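Local coordinates for putative MAR1 (Leishmania donovani, PDB 1X9G), which is of unconfirmed function, named a putative ribonuclease, and belongs to the isochorismatase superfamily of alpha/beta proteins, at residues 49-52 with 53-56; 154-157 with 158-161. All blocks are in the same frame, centred on the assembly; numbering follows the deposited sequence.

Interaction 1 of 2, residues 49-52 with 53-56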
loop_
_atom_site.group_PDB
_atom_site.type_symbol
_atom_site.label_atom_id
_atom_site.label_comp_id
_atom_site.label_asym_id
_atom_site.label_seq_id
_atom_site.Cartn_x
_atom_site.Cartn_y
_atom_site.Cartn_z
ATOM N N LEU A 49 6.748 0.315 -26.787
ATOM C CA LEU A 49 8.145 0.644 -26.421
ATOM C C LEU A 49 9.130 0.341 -27.554
ATOM O O LEU A 49 10.282 0.811 -27.522
ATOM C CB LEU A 49 8.566 -0.108 -25.136
ATOM C CG LEU A 49 8.089 0.404 -23.752
ATOM C CD1 LEU A 49 8.543 1.847 -23.470
ATOM C CD2 LEU A 49 6.605 0.370 -23.648
ATOM N N ALA A 50 8.691 -0.474 -28.520
ATOM C CA ALA A 50 9.549 -0.881 -29.635
ATOM C C ALA A 50 9.614 0.291 -30.556
ATOM O O ALA A 50 10.706 0.744 -30.882
ATOM C CB ALA A 50 9.004 -2.128 -30.365
ATOM N N ARG A 51 8.435 0.816 -30.904
ATOM C CA ARG A 51 8.308 1.983 -31.780
ATOM C C ARG A 51 8.913 3.228 -31.148
ATOM O O ARG A 51 9.535 4.053 -31.846
ATOM C CB ARG A 51 6.845 2.234 -32.157
ATOM C CG ARG A 51 6.088 1.000 -32.741
ATOM C CD ARG A 51 6.592 0.561 -34.095
ATOM N NE ARG A 51 7.867 -0.152 -34.068
ATOM C CZ ARG A 51 8.006 -1.430 -33.695
ATOM N NH1 ARG A 51 6.944 -2.113 -33.235
ATOM N NH2 ARG A 51 9.217 -2.022 -33.732
ATOM N N LEU A 52 8.733 3.369 -29.837
ATOM C CA LEU A 52 9.349 4.451 -29.081
ATOM C C LEU A 52 10.886 4.469 -29.193
ATOM O O LEU A 52 11.487 5.538 -29.337
ATOM C CB LEU A 52 8.923 4.402 -27.592
ATOM C CG LEU A 52 9.576 5.494 -26.731
ATOM C CD1 LEU A 52 9.128 6.801 -27.326
ATOM C CD2 LEU A 52 9.286 5.433 -25.221
ATOM N N HIS A 53 11.504 3.300 -29.059
ATOM C CA HIS A 53 12.953 3.199 -29.090
ATOM C C HIS A 53 13.502 3.577 -30.480
ATOM O O HIS A 53 14.543 4.234 -30.566
ATOM C CB HIS A 53 13.402 1.796 -28.659
ATOM C CG HIS A 53 14.643 1.300 -29.341
ATOM N ND1 HIS A 53 15.902 1.776 -29.043
ATOM C CD2 HIS A 53 14.813 0.348 -30.293
ATOM C CE1 HIS A 53 16.794 1.142 -29.784
ATOM N NE2 HIS A 53 16.158 0.276 -30.558
ATOM N N GLU A 54 12.795 3.179 -31.544
ATOM C CA GLU A 54 13.092 3.639 -32.912
ATOM C C GLU A 54 13.024 5.160 -33.060
ATOM O O GLU A 54 13.824 5.729 -33.767
ATOM C CB GLU A 54 12.186 2.949 -33.920
ATOM C CG GLU A 54 12.519 1.486 -33.977
ATOM C CD GLU A 54 11.447 0.641 -34.590
ATOM O OE1 GLU A 54 10.273 1.064 -34.609
ATOM O OE2 GLU A 54 11.787 -0.474 -35.045
ATOM N N VAL A 55 12.097 5.814 -32.352
ATOM C CA VAL A 55 12.085 7.281 -32.258
ATOM C C VAL A 55 13.404 7.795 -31.659
ATOM O O VAL A 55 13.966 8.766 -32.140
ATOM C CB VAL A 55 10.875 7.824 -31.440
ATOM C CG1 VAL A 55 10.965 9.307 -31.299
ATOM C CG2 VAL A 55 9.556 7.483 -32.082
ATOM N N VAL A 56 13.915 7.131 -30.623
ATOM C CA VAL A 56 15.053 7.689 -29.867
ATOM C C VAL A 56 16.221 6.705 -29.626
ATOM O O VAL A 56 16.574 6.437 -28.500
ATOM C CB VAL A 56 14.581 8.408 -28.540
ATOM C CG1 VAL A 56 15.721 9.257 -27.945
ATOM C CG2 VAL A 56 13.375 9.333 -28.815
#

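Interaction 2 of 2, residues 154-157 with 158-161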
loop_
_atom_site.group_PDB
_atom_site.type_symbol
_atom_site.label_atom_id
_atom_site.label_comp_id
_atom_site.label_asym_id
_atom_site.label_seq_id
_atom_site.Cartn_x
_atom_site.Cartn_y
_atom_site.Cartn_z
ATOM N N ILE A 154 3.523 -7.602 -7.353
ATOM C CA ILE A 154 3.307 -6.113 -7.562
ATOM C C ILE A 154 3.403 -5.256 -6.297
ATOM O O ILE A 154 4.134 -4.265 -6.321
ATOM C CB ILE A 154 1.963 -5.789 -8.263
ATOM C CG1 ILE A 154 1.954 -6.336 -9.661
ATOM C CG2 ILE A 154 1.759 -4.281 -8.355
ATOM C CD1 ILE A 154 3.092 -5.831 -10.426
ATOM N N LYS A 155 2.699 -5.644 -5.222
ATOM C CA LYS A 155 2.876 -4.985 -3.920
ATOM C C LYS A 155 4.282 -5.091 -3.385
ATOM O O LYS A 155 4.808 -4.135 -2.911
ATOM C CB LYS A 155 1.990 -5.519 -2.764
ATOM C CG LYS A 155 0.586 -5.917 -3.014
ATOM C CD LYS A 155 -0.351 -4.741 -3.236
ATOM C CE LYS A 155 -1.747 -5.061 -2.594
ATOM N NZ LYS A 155 -2.635 -3.860 -2.661
ATOM N N LEU A 156 4.900 -6.252 -3.408
ATOM C CA LEU A 156 6.278 -6.322 -2.930
ATOM C C LEU A 156 7.096 -5.219 -3.646
ATOM O O LEU A 156 7.776 -4.417 -3.018
ATOM C CB LEU A 156 6.906 -7.664 -3.320
ATOM C CG LEU A 156 7.775 -8.332 -2.270
ATOM C CD1 LEU A 156 8.843 -9.234 -2.924
ATOM C CD2 LEU A 156 8.350 -7.358 -1.185
ATOM N N MET A 157 7.071 -5.254 -4.963
ATOM C CA MET A 157 7.902 -4.348 -5.750
ATOM C C MET A 157 7.588 -2.845 -5.514
ATOM O O MET A 157 8.502 -2.051 -5.542
ATOM C CB MET A 157 7.810 -4.657 -7.255
ATOM C CG MET A 157 8.445 -5.998 -7.656
ATOM S SD MET A 157 8.528 -6.329 -9.445
ATOM C CE MET A 157 6.846 -6.839 -9.844
ATOM N N SER A 158 6.319 -2.477 -5.305
ATOM C CA SER A 158 5.910 -1.119 -4.905
ATOM C C SER A 158 6.588 -0.616 -3.609
ATOM O O SER A 158 6.611 0.579 -3.322
ATOM C CB SER A 158 4.389 -1.107 -4.664
ATOM O OG SER A 158 3.687 -0.951 -5.895
ATOM N N SER A 159 7.056 -1.541 -2.785
ATOM C CA SER A 159 7.736 -1.176 -1.562
ATOM C C SER A 159 9.231 -1.072 -1.755
ATOM O O SER A 159 9.927 -0.913 -0.788
ATOM C CB SER A 159 7.435 -2.203 -0.477
ATOM O OG SER A 159 8.161 -3.403 -0.759
ATOM N N TRP A 160 9.712 -1.182 -2.987
ATOM C CA TRP A 160 11.162 -1.161 -3.330
ATOM C C TRP A 160 11.654 0.212 -3.845
ATOM O O TRP A 160 12.640 0.272 -4.614
ATOM C CB TRP A 160 11.512 -2.239 -4.408
ATOM C CG TRP A 160 11.433 -3.648 -3.898
ATOM C CD1 TRP A 160 11.255 -4.031 -2.578
ATOM C CD2 TRP A 160 11.533 -4.878 -4.658
ATOM N NE1 TRP A 160 11.255 -5.393 -2.493
ATOM C CE2 TRP A 160 11.441 -5.940 -3.735
ATOM C CE3 TRP A 160 11.757 -5.179 -6.027
ATOM C CZ2 TRP A 160 11.512 -7.288 -4.123
ATOM C CZ3 TRP A 160 11.832 -6.530 -6.415
ATOM C CH2 TRP A 160 11.691 -7.566 -5.456
ATOM N N GLY A 161 10.962 1.295 -3.474
ATOM C CA GLY A 161 11.363 2.639 -3.920
ATOM C C GLY A 161 12.610 3.030 -3.131
ATOM O O GLY A 161 12.939 2.342 -2.161
#

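Interaction 1 of 2, residues 49-52 with 53-56
Arg-51 and Glu-54, one helical turn apart, run side by side in the same direction and join in a salt bridge. From CB of Glu-54, which rests 3.5 Å from O of Arg-51, the chain runs on to CG, 3.7 Å from O of Ala-50. Beyond CG it is extended (chi2 162°), which carries CD to the edge of the arginine guanidinium, in its plane. There NE of Arg-51 gives a nearly straight hydrogen bond (2.7 Å) to OE1 of Glu-54, meeting it on its syn side but 30° out of the carboxylate plane. The second oxygen, OE2 of Glu-54, has a longer and weak bond from NH2 of Arg-51 (3.3 Å), consistent with the 48° between the two planes. The arginine reaches this point by folding back at chi2 and chi3, which also lays one guanidinium face against CB of Ala-50. NH2 of Arg-51 also bonds Thr-80 O, a second partner that would help fix the guanidinium's rotation.

Alongside the pair, helical backbone bonds continue, Glu-54 N to Ala-50 O (3.3 Å) and Val-55 N to Arg-51 O (3.1 Å). The last, Val-56 N to Leu-52 O, is made by the residue that leaves helical geometry. His-53 is held through its ring nitrogens, ND1 by Thr-60 and NE2 by Thr-84.

This is the C-terminal end of helix 39-55, the crossover helix of the beta-alpha-beta unit between strands 21-26 and 60-67. Leu-49 and Leu-52 pack on Phe-23 of the first strand and on Leu-173 of helix 169-176, while Leu-52 also meets helix 185-191.

Interaction 2 of 2, residues 154-157 with 158-161
The carbonyl oxygen of Leu-156 is gripped twice by Ser-159. OG of Ser-159 donates to O of Leu-156 at 2.5 Å, in the carbonyl plane and on a lone pair, whereas N of Ser-159, at 3.0 Å from the same oxygen, comes from above that plane. With OG set between its own backbone N and carbonyl carbon (chi1 74°), the serine turns its hydroxyl back to the helix. Ser-159 N still has a weak alpha-helical bond to Lys-155 O, but its stronger bond is the i to i+3 one to Leu-156 O, and Trp-160 N likewise binds Met-157 O at 3.0 Å, three residues back.

The turn swings the indole of Trp-160 back along the helix. Over one face lie Leu-156 O and, in a CH-pi contact, CA of Met-157, 4.2 Å from the centroid of the five-membered ring of Trp-160. CG of Met-157 touches CZ3 of Trp-160 (3.6 Å), and its sulfur makes an oblique Met-aromatic contact with the six-membered ring. The Leu-156 methyls divide their contacts, CD1 meeting CZ2 of Trp-160 at 3.5 Å and CD2 meeting NE1 of Trp-160 at 3.7 Å.

The turn leads from helix 147-158 toward strand 164-167, at one edge of the chain's parallel sheet. Met-157 and Trp-160 pack on Leu-122 and Val-125 of helix 117-130, and Met-157 also on Ile-166 of that strand. A second subunit approaches as well, its Arg-11 making a cation-pi contact with Trp-160.

In the fold
Both interactions lie where a helix gives way to a loop in one parallel alpha/beta domain, but on opposite sides of the chain's centre, with their nearest atoms about 15 Å apart. Interaction 1 belongs to the crossover between the sheet strands 21-26 and 60-67; its ion pair is partly exposed, on a helix whose other residues in the contact are buried. Interaction 2 is only partly buried and leads toward the edge strand 164-167; there the side chains meet through an indole, a thioether and aliphatic carbons, with a serine hydroxyl on the backbone. Of the two, interaction 2 alone is touched by other subunits of the four-chain assembly.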